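Local coordinates for Alr4995 protein (Nostoc sp., PDB 6LRF), which acts as a bifunctional arginine dihydrolase and ornithine cyclodeaminase, joining a guanidine-modifying domain to a Rossmann-type domain in one chain, at residues A177-P185 with V200-E210; A527-M535 with G577-Y585. One frame throughout, in Å; residues are numbered along the deposited sequence.

Interaction 1: residues A177-P185 with V200-E210; sequences ANGYLLYYP and VAPEKRIAIAE
Tyr-180 and Lys-204 meet just before the N-terminal ends of a parallel strand pair, the two strands of a beta-alpha-beta unit in the guanidine-modifying domain, joined through helix 190-199. The lysine chain runs across the ring at about a right angle and lays CD over the centre of one face, 3.8 Å from the ring centroid, a CH-pi contact. A bend at chi2 (-72°) carries the lysine over the ring, and its NZ gives a hydrogen bond of 3.0 Å to Asn-178 O.

Parallel pairing shows in the alternation of bonds: Leu-181 N donates to Lys-204 O, and Leu-181 O accepts from Ile-206 N; Tyr-183 O receives Ile-208 N, while the bond from Tyr-183 N to Ile-206 O is weak. On one face of the sheet Leu-182 CD1 sits near Ile-206 CG2, and the Leu-182 side chain crosses that of Ile-208 at about a right angle. Leu-182 CD1 comes to 3.5 Å from Ile-208 CG2, tighter than usual for two carbons; Leu-236 of helix 234-242 touches both residues.

The other face carries Tyr-183 and Arg-205, side by side and pointing the same way, with ring and guanidinium planes 83° apart. Leu-181 CD2 lies over one face of the tyrosine ring and Pro-185 CD over the opposite one, whereas Arg-205 CB comes to its edge. Ile-208 O lies in plane at the edge of the Tyr-184 ring, whose OH rests against Glu-210 CG at 3.4 Å; the glutamate's carboxylate forms a salt bridge with Arg-165.

The guanidinium is held by its own segment: Arg-205 NH1 donates to Val-200 O at 2.7 Å, in both the carbonyl and the guanidinium planes. A water 2.6 Å from Tyr-183 OH accepts a weak bond from Arg-205 NE.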
loop_
_atom_site.group_PDB
_atom_site.type_symbol
_atom_site.label_atom_id
_atom_site.label_comp_id
_atom_site.label_asym_id
_atom_site.label_seq_id
_atom_site.Cartn_x
_atom_site.Cartn_y
_atom_site.Cartn_z
ATOM N N ALA B 177 -27.081 15.670 -43.960
ATOM C CA ALA B 177 -28.143 16.559 -44.415
ATOM C C ALA B 177 -29.088 16.886 -43.263
ATOM O O ALA B 177 -29.162 16.131 -42.287
ATOM C CB ALA B 177 -28.908 15.930 -45.574
ATOM N N ASN B 178 -29.786 18.016 -43.375
ATOM C CA ASN B 178 -30.838 18.386 -42.426
ATOM C C ASN B 178 -30.279 18.627 -41.017
ATOM O O ASN B 178 -30.924 18.316 -40.016
ATOM C CB ASN B 178 -31.916 17.293 -42.406
ATOM C CG ASN B 178 -33.210 17.754 -41.791
ATOM O OD1 ASN B 178 -33.554 18.937 -41.853
ATOM N ND2 ASN B 178 -33.946 16.818 -41.193
ATOM N N GLY B 179 -29.062 19.157 -40.953
ATOM C CA GLY B 179 -28.443 19.562 -39.698
ATOM C C GLY B 179 -27.886 18.473 -38.789
ATOM O O GLY B 179 -27.367 18.770 -37.714
ATOM N N TYR B 180 -27.979 17.215 -39.207
ATOM C CA TYR B 180 -27.569 16.123 -38.331
ATOM C C TYR B 180 -26.054 15.940 -38.273
ATOM O O TYR B 180 -25.335 16.285 -39.204
ATOM C CB TYR B 180 -28.248 14.826 -38.757
ATOM C CG TYR B 180 -29.714 14.820 -38.384
ATOM C CD1 TYR B 180 -30.687 15.202 -39.299
ATOM C CD2 TYR B 180 -30.114 14.477 -37.096
ATOM C CE1 TYR B 180 -32.027 15.209 -38.953
ATOM C CE2 TYR B 180 -31.448 14.491 -36.736
ATOM C CZ TYR B 180 -32.400 14.855 -37.669
ATOM O OH TYR B 180 -33.727 14.862 -37.305
ATOM N N LEU B 181 -25.577 15.409 -37.153
ATOM C CA LEU B 181 -24.157 15.162 -36.977
ATOM C C LEU B 181 -23.932 13.779 -36.421
ATOM O O LEU B 181 -24.368 13.469 -35.317
ATOM C CB LEU B 181 -23.518 16.193 -36.045
ATOM C CG LEU B 181 -22.078 15.802 -35.689
ATOM C CD1 LEU B 181 -21.165 15.874 -36.917
ATOM C CD2 LEU B 181 -21.517 16.656 -34.563
ATOM N N LEU B 182 -23.239 12.957 -37.195
ATOM C CA LEU B 182 -22.853 11.624 -36.775
ATOM C C LEU B 182 -21.408 11.673 -36.309
ATOM O O LEU B 182 -20.511 11.969 -37.103
ATOM C CB LEU B 182 -23.022 10.640 -37.933
ATOM C CG LEU B 182 -22.637 9.182 -37.699
ATOM C CD1 LEU B 182 -23.746 8.486 -36.942
ATOM C CD2 LEU B 182 -22.351 8.483 -39.029
ATOM N N TYR B 183 -21.170 11.422 -35.025
ATOM C CA TYR B 183 -19.825 11.579 -34.497
ATOM C C TYR B 183 -19.585 10.712 -33.275
ATOM O O TYR B 183 -20.523 10.223 -32.645
ATOM C CB TYR B 183 -19.541 13.059 -34.174
ATOM C CG TYR B 183 -20.107 13.586 -32.871
ATOM C CD1 TYR B 183 -19.270 14.102 -31.880
ATOM C CD2 TYR B 183 -21.471 13.580 -32.630
ATOM C CE1 TYR B 183 -19.785 14.599 -30.680
ATOM C CE2 TYR B 183 -21.995 14.075 -31.443
ATOM C CZ TYR B 183 -21.152 14.577 -30.471
ATOM O OH TYR B 183 -21.691 15.057 -29.299
ATOM N N TYR B 184 -18.311 10.521 -32.964
ATOM C CA TYR B 184 -17.889 9.724 -31.825
ATOM C C TYR B 184 -17.160 10.589 -30.794
ATOM O O TYR B 184 -15.957 10.825 -30.927
ATOM C CB TYR B 184 -16.985 8.589 -32.293
ATOM C CG TYR B 184 -16.375 7.799 -31.163
ATOM C CD1 TYR B 184 -17.181 7.126 -30.252
ATOM C CD2 TYR B 184 -14.999 7.718 -31.010
ATOM C CE1 TYR B 184 -16.629 6.395 -29.214
ATOM C CE2 TYR B 184 -14.438 6.990 -29.978
ATOM C CZ TYR B 184 -15.259 6.330 -29.085
ATOM O OH TYR B 184 -14.714 5.604 -28.053
ATOM N N PRO B 185 -17.884 11.046 -29.754
ATOM C CA PRO B 185 -17.378 12.025 -28.779
ATOM C C PRO B 185 -16.041 11.655 -28.133
ATOM O O PRO B 185 -15.292 12.550 -27.743
ATOM C CB PRO B 185 -18.490 12.069 -27.717
ATOM C CG PRO B 185 -19.731 11.678 -28.464
ATOM C CD PRO B 185 -19.263 10.620 -29.436
ATOM N N VAL B 200 -24.291 22.354 -32.330
ATOM C CA VAL B 200 -25.273 21.367 -32.756
ATOM C C VAL B 200 -26.194 21.015 -31.592
ATOM O O VAL B 200 -25.716 20.580 -30.542
ATOM C CB VAL B 200 -24.595 20.081 -33.277
ATOM C CG1 VAL B 200 -25.630 19.111 -33.814
ATOM C CG2 VAL B 200 -23.575 20.421 -34.349
ATOM N N ALA B 201 -27.497 21.220 -31.791
ATOM C CA ALA B 201 -28.530 20.900 -30.796
ATOM C C ALA B 201 -28.619 19.394 -30.550
ATOM O O ALA B 201 -28.395 18.610 -31.473
ATOM C CB ALA B 201 -29.902 21.455 -31.252
ATOM N N PRO B 202 -28.962 18.983 -29.310
ATOM C CA PRO B 202 -28.945 17.575 -28.875
ATOM C C PRO B 202 -29.773 16.609 -29.735
ATOM O O PRO B 202 -29.382 15.448 -29.872
ATOM C CB PRO B 202 -29.524 17.643 -27.458
ATOM C CG PRO B 202 -29.220 19.015 -26.994
ATOM C CD PRO B 202 -29.354 19.885 -28.211
ATOM N N GLU B 203 -30.892 17.067 -30.292
ATOM C CA GLU B 203 -31.742 16.198 -31.114
ATOM C C GLU B 203 -31.104 15.907 -32.471
ATOM O O GLU B 203 -31.421 14.894 -33.103
ATOM C CB GLU B 203 -33.131 16.816 -31.336
ATOM C CG GLU B 203 -33.571 17.808 -30.274
ATOM C CD GLU B 203 -33.021 19.208 -30.518
ATOM O OE1 GLU B 203 -32.431 19.776 -29.572
ATOM O OE2 GLU B 203 -33.179 19.728 -31.652
ATOM N N LYS B 204 -30.227 16.807 -32.919
ATOM C CA LYS B 204 -29.513 16.643 -34.193
ATOM C C LYS B 204 -28.174 15.911 -34.016
ATOM O O LYS B 204 -27.524 15.538 -34.999
ATOM C CB LYS B 204 -29.278 18.004 -34.853
ATOM C CG LYS B 204 -30.546 18.789 -35.165
ATOM C CD LYS B 204 -31.300 18.176 -36.315
ATOM C CE LYS B 204 -32.259 19.184 -36.920
ATOM N NZ LYS B 204 -33.103 18.561 -37.983
ATOM N N ARG B 205 -27.765 15.703 -32.766
ATOM C CA ARG B 205 -26.554 14.940 -32.481
ATOM C C ARG B 205 -26.826 13.441 -32.417
ATOM O O ARG B 205 -27.686 12.981 -31.669
ATOM C CB ARG B 205 -25.917 15.403 -31.166
ATOM C CG ARG B 205 -25.645 16.897 -31.109
ATOM C CD ARG B 205 -24.504 17.255 -30.165
ATOM N NE ARG B 205 -24.776 16.956 -28.756
ATOM C CZ ARG B 205 -25.284 17.826 -27.884
ATOM N NH1 ARG B 205 -25.604 19.055 -28.265
ATOM N NH2 ARG B 205 -25.480 17.465 -26.622
ATOM N N ILE B 206 -26.081 12.683 -33.209
ATOM C CA ILE B 206 -26.129 11.236 -33.164
ATOM C C ILE B 206 -24.780 10.711 -32.700
ATOM O O ILE B 206 -23.927 10.357 -33.518
ATOM C CB ILE B 206 -26.481 10.629 -34.537
ATOM C CG1 ILE B 206 -27.701 11.342 -35.131
ATOM C CG2 ILE B 206 -26.682 9.114 -34.422
ATOM C CD1 ILE B 206 -28.027 10.938 -36.563
ATOM N N ALA B 207 -24.580 10.688 -31.383
ATOM C CA ALA B 207 -23.335 10.175 -30.821
ATOM C C ALA B 207 -23.340 8.655 -30.882
ATOM O O ALA B 207 -24.328 8.025 -30.523
ATOM C CB ALA B 207 -23.144 10.661 -29.395
ATOM N N ILE B 208 -22.246 8.066 -31.349
ATOM C CA ILE B 208 -22.219 6.622 -31.575
ATOM C C ILE B 208 -21.312 5.881 -30.608
ATOM O O ILE B 208 -20.376 6.452 -30.054
ATOM C CB ILE B 208 -21.768 6.277 -33.009
ATOM C CG1 ILE B 208 -20.312 6.698 -33.226
ATOM C CG2 ILE B 208 -22.687 6.933 -34.017
ATOM C CD1 ILE B 208 -19.674 6.077 -34.442
ATOM N N ALA B 209 -21.617 4.595 -30.428
ATOM C CA ALA B 209 -20.853 3.684 -29.582
ATOM C C ALA B 209 -19.491 3.393 -30.183
ATOM O O ALA B 209 -19.312 3.507 -31.392
ATOM C CB ALA B 209 -21.623 2.390 -29.379
ATOM N N GLU B 210 -18.536 3.008 -29.337
ATOM C CA GLU B 210 -17.193 2.669 -29.795
ATOM C C GLU B 210 -17.212 1.467 -30.737
ATOM O O GLU B 210 -16.355 1.342 -31.614
ATOM C CB GLU B 210 -16.269 2.390 -28.608
ATOM C CG GLU B 210 -14.787 2.286 -28.987
ATOM C CD GLU B 210 -13.860 2.143 -27.780
ATOM O OE1 GLU B 210 -14.269 1.511 -26.777
ATOM O OE2 GLU B 210 -12.717 2.665 -27.836
HETATM O O HOH W 1 -23.362 14.036 -27.554
#

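Interaction 2: residues A527-M535 with G577-Y585; sequences AVHDIEQNM and GIIRSGVMY
The carboxylate of Asp-530 accepts the backbone amides of Val-583 and Met-584, in the first turn of helix 583-589: a side chain of one Rossmann-domain helix binds the N-terminal end of another. Val-583 N reaches OD1 of Asp-530 at 2.8 Å, on the syn side but 26° out of the carboxylate plane, and Met-584 N meets Asp-530 OD2 at 2.9 Å from above that plane. With CG anti to the backbone N (chi1 170°), the carboxylate is carried toward both amides, and the helix N terminus would probably stabilise its negative charge. Replacing this aspartate by an alanine removes both acceptors and is likely to leave the amides of Val-583 and Met-584 without their mates in a buried place.

Gly-582, the N-cap residue, passes so close to Asp-530 and Asn-534 that a CB on it would clash with both. Asn-534 OD1 accepts from Ser-581 OG (2.8 Å). Alongside, Ile-531 CD1 packs on Ile-579 CD1 at 3.8 Å, and Met-584 CG lies against Ala-527; Ile-570 of helix 570-575 touches both Ile-531 and Met-584.

In the second shell, Asn-534 ND2 donates to Asp-530 O at 2.7 Å, nearly straight at 174°; this bond and the one from Ser-581 together hold the amide's rotation. A water donates to Asp-530 OD2 and to Ser-581 O, and accepts from Tyr-585 N at 2.9 Å.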
loop_
_atom_site.group_PDB
_atom_site.type_symbol
_atom_site.label_atom_id
_atom_site.label_comp_id
_atom_site.label_asym_id
_atom_site.label_seq_id
_atom_site.Cartn_x
_atom_site.Cartn_y
_atom_site.Cartn_z
ATOM N N ALA B 527 -18.988 18.446 -4.798
ATOM C CA ALA B 527 -19.886 19.292 -5.565
ATOM C C ALA B 527 -19.128 20.089 -6.620
ATOM O O ALA B 527 -19.577 20.174 -7.756
ATOM C CB ALA B 527 -20.655 20.236 -4.647
ATOM N N VAL B 528 -17.986 20.678 -6.263
ATOM C CA VAL B 528 -17.253 21.441 -7.273
ATOM C C VAL B 528 -16.742 20.526 -8.396
ATOM O O VAL B 528 -16.840 20.876 -9.563
ATOM C CB VAL B 528 -16.050 22.221 -6.696
ATOM C CG1 VAL B 528 -15.337 22.981 -7.815
ATOM C CG2 VAL B 528 -16.500 23.207 -5.616
ATOM N N HIS B 529 -16.193 19.364 -8.047
ATOM C CA HIS B 529 -15.665 18.445 -9.052
ATOM C C HIS B 529 -16.760 17.896 -9.958
ATOM O O HIS B 529 -16.554 17.745 -11.158
ATOM C CB HIS B 529 -14.917 17.285 -8.383
ATOM C CG HIS B 529 -13.567 17.665 -7.875
ATOM N ND1 HIS B 529 -12.419 17.480 -8.614
ATOM C CD2 HIS B 529 -13.181 18.257 -6.720
ATOM C CE1 HIS B 529 -11.381 17.917 -7.923
ATOM N NE2 HIS B 529 -11.818 18.401 -6.773
ATOM N N ASP B 530 -17.912 17.575 -9.378
ATOM C CA ASP B 530 -19.035 17.071 -10.158
ATOM C C ASP B 530 -19.497 18.136 -11.145
ATOM O O ASP B 530 -19.727 17.857 -12.327
ATOM C CB ASP B 530 -20.189 16.667 -9.250
ATOM C CG ASP B 530 -21.470 16.354 -10.028
ATOM O OD1 ASP B 530 -21.507 15.325 -10.753
ATOM O OD2 ASP B 530 -22.449 17.117 -9.880
ATOM N N ILE B 531 -19.620 19.367 -10.659
ATOM C CA ILE B 531 -20.080 20.436 -11.521
ATOM C C ILE B 531 -19.012 20.724 -12.581
ATOM O O ILE B 531 -19.339 20.858 -13.744
ATOM C CB ILE B 531 -20.433 21.673 -10.710
ATOM C CG1 ILE B 531 -21.644 21.348 -9.828
ATOM C CG2 ILE B 531 -20.742 22.843 -11.634
ATOM C CD1 ILE B 531 -22.053 22.439 -8.851
ATOM N N GLU B 532 -17.736 20.745 -12.198
ATOM C CA GLU B 532 -16.668 20.969 -13.176
ATOM C C GLU B 532 -16.666 19.911 -14.282
ATOM O O GLU B 532 -16.551 20.240 -15.463
ATOM C CB GLU B 532 -15.298 20.995 -12.498
ATOM C CG GLU B 532 -14.186 21.499 -13.410
ATOM C CD GLU B 532 -12.790 21.186 -12.884
ATOM O OE1 GLU B 532 -12.631 20.834 -11.692
ATOM O OE2 GLU B 532 -11.843 21.269 -13.688
ATOM N N GLN B 533 -16.784 18.645 -13.900
ATOM C CA GLN B 533 -16.746 17.559 -14.874
ATOM C C GLN B 533 -17.892 17.685 -15.860
ATOM O O GLN B 533 -17.740 17.378 -17.043
ATOM C CB GLN B 533 -16.794 16.197 -14.181
ATOM C CG GLN B 533 -17.377 15.056 -15.053
ATOM C CD GLN B 533 -17.632 13.754 -14.266
ATOM O OE1 GLN B 533 -16.700 13.001 -13.996
ATOM N NE2 GLN B 533 -18.893 13.486 -13.908
ATOM N N ASN B 534 -19.035 18.154 -15.377
ATOM C CA ASN B 534 -20.225 18.205 -16.210
ATOM C C ASN B 534 -20.321 19.477 -17.046
ATOM O O ASN B 534 -20.859 19.451 -18.142
ATOM C CB ASN B 534 -21.475 18.032 -15.340
ATOM C CG ASN B 534 -21.725 16.577 -14.991
ATOM O OD1 ASN B 534 -22.344 15.853 -15.764
ATOM N ND2 ASN B 534 -21.201 16.130 -13.849
HETATM N N MSE B 535 -19.790 20.581 -16.536
HETATM C CA MSE B 535 -19.788 21.834 -17.276
HETATM C C MSE B 535 -18.623 21.918 -18.255
HETATM O O MSE B 535 -18.788 22.388 -19.377
HETATM C CB MSE B 535 -19.708 23.031 -16.333
HETATM C CG MSE B 535 -20.974 23.386 -15.582
HETATM SE SE MSE B 535 -20.644 24.997 -14.506
HETATM C CE MSE B 535 -20.220 26.212 -15.970
ATOM N N GLY B 577 -30.008 26.916 -16.275
ATOM C CA GLY B 577 -29.531 26.062 -17.349
ATOM C C GLY B 577 -28.025 25.976 -17.568
ATOM O O GLY B 577 -27.594 25.445 -18.589
ATOM N N ILE B 578 -27.205 26.481 -16.647
ATOM C CA ILE B 578 -25.752 26.379 -16.851
ATOM C C ILE B 578 -25.220 25.027 -16.335
ATOM O O ILE B 578 -24.233 24.506 -16.849
ATOM C CB ILE B 578 -24.966 27.537 -16.183
ATOM C CG1 ILE B 578 -24.896 27.344 -14.672
ATOM C CG2 ILE B 578 -25.570 28.902 -16.542
ATOM C CD1 ILE B 578 -24.174 28.437 -13.974
ATOM N N ILE B 579 -25.879 24.465 -15.325
ATOM C CA ILE B 579 -25.633 23.086 -14.920
ATOM C C ILE B 579 -26.729 22.194 -15.503
ATOM O O ILE B 579 -27.904 22.379 -15.180
ATOM C CB ILE B 579 -25.628 22.918 -13.391
ATOM C CG1 ILE B 579 -24.558 23.801 -12.734
ATOM C CG2 ILE B 579 -25.437 21.445 -13.035
ATOM C CD1 ILE B 579 -24.661 23.787 -11.217
ATOM N N ARG B 580 -26.351 21.223 -16.332
ATOM C CA ARG B 580 -27.335 20.439 -17.078
ATOM C C ARG B 580 -27.258 18.939 -16.824
ATOM O O ARG B 580 -28.104 18.184 -17.283
ATOM C CB ARG B 580 -27.179 20.702 -18.579
ATOM C CG ARG B 580 -27.559 22.108 -18.971
ATOM C CD ARG B 580 -27.509 22.312 -20.469
ATOM N NE ARG B 580 -28.013 23.637 -20.808
ATOM C CZ ARG B 580 -29.298 23.915 -21.005
ATOM N NH1 ARG B 580 -30.210 22.956 -20.909
ATOM N NH2 ARG B 580 -29.673 25.153 -21.304
ATOM N N SER B 581 -26.242 18.501 -16.096
ATOM C CA SER B 581 -26.101 17.083 -15.819
ATOM C C SER B 581 -25.216 16.848 -14.605
ATOM O O SER B 581 -24.485 17.754 -14.180
ATOM C CB SER B 581 -25.516 16.362 -17.034
ATOM O OG SER B 581 -24.274 16.937 -17.400
ATOM N N GLY B 582 -25.291 15.636 -14.048
ATOM C CA GLY B 582 -24.359 15.223 -13.018
ATOM C C GLY B 582 -25.024 14.999 -11.680
ATOM O O GLY B 582 -26.250 15.119 -11.551
ATOM N N VAL B 583 -24.212 14.680 -10.675
ATOM C CA VAL B 583 -24.738 14.344 -9.355
ATOM C C VAL B 583 -25.575 15.475 -8.766
ATOM O O VAL B 583 -26.737 15.273 -8.425
ATOM C CB VAL B 583 -23.595 13.973 -8.374
ATOM C CG1 VAL B 583 -24.143 13.720 -6.972
ATOM C CG2 VAL B 583 -22.851 12.752 -8.894
HETATM N N MSE B 584 -24.998 16.670 -8.659
HETATM C CA MSE B 584 -25.697 17.776 -8.010
HETATM C C MSE B 584 -26.952 18.143 -8.824
HETATM O O MSE B 584 -28.001 18.455 -8.265
HETATM C CB MSE B 584 -24.757 18.985 -7.834
HETATM C CG MSE B 584 -23.419 18.646 -7.144
HETATM SE SE MSE B 584 -23.689 17.669 -5.456
HETATM C CE MSE B 584 -24.683 19.105 -4.599
ATOM N N TYR B 585 -26.846 18.055 -10.142
ATOM C CA TYR B 585 -27.989 18.279 -11.033
ATOM C C TYR B 585 -29.159 17.352 -10.724
ATOM O O TYR B 585 -30.288 17.803 -10.579
ATOM C CB TYR B 585 -27.586 18.084 -12.498
ATOM C CG TYR B 585 -28.767 18.113 -13.463
ATOM C CD1 TYR B 585 -29.298 19.321 -13.911
ATOM C CD2 TYR B 585 -29.350 16.932 -13.920
ATOM C CE1 TYR B 585 -30.373 19.350 -14.792
ATOM C CE2 TYR B 585 -30.428 16.950 -14.795
ATOM C CZ TYR B 585 -30.932 18.163 -15.226
ATOM O OH TYR B 585 -31.994 18.186 -16.092
HETATM O O HOH W 2 -24.298 18.360 -11.442
#

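Overall arrangement
The two contacts belong to different domains of one chain, the guanidine-modifying part for interaction 1 and the Rossmann part for interaction 2; their centres lie about 22 Å apart and their nearest atoms about 7 Å, without touching. Interaction 1 is partly buried and joins neighbouring strands through backbone bonds, with aromatic and aliphatic side chains filling in around them, Lys-204 and Glu-210 near its two ends and Arg-205 on one face of the sheet. Interaction 2 is buried and pairs no strands: one carboxylate takes up two amides at a helix start. Backbone-to-backbone pairing thus serves the sheet, and side-chain-to-backbone bonding serves the helix start, while apolar packing accompanies both.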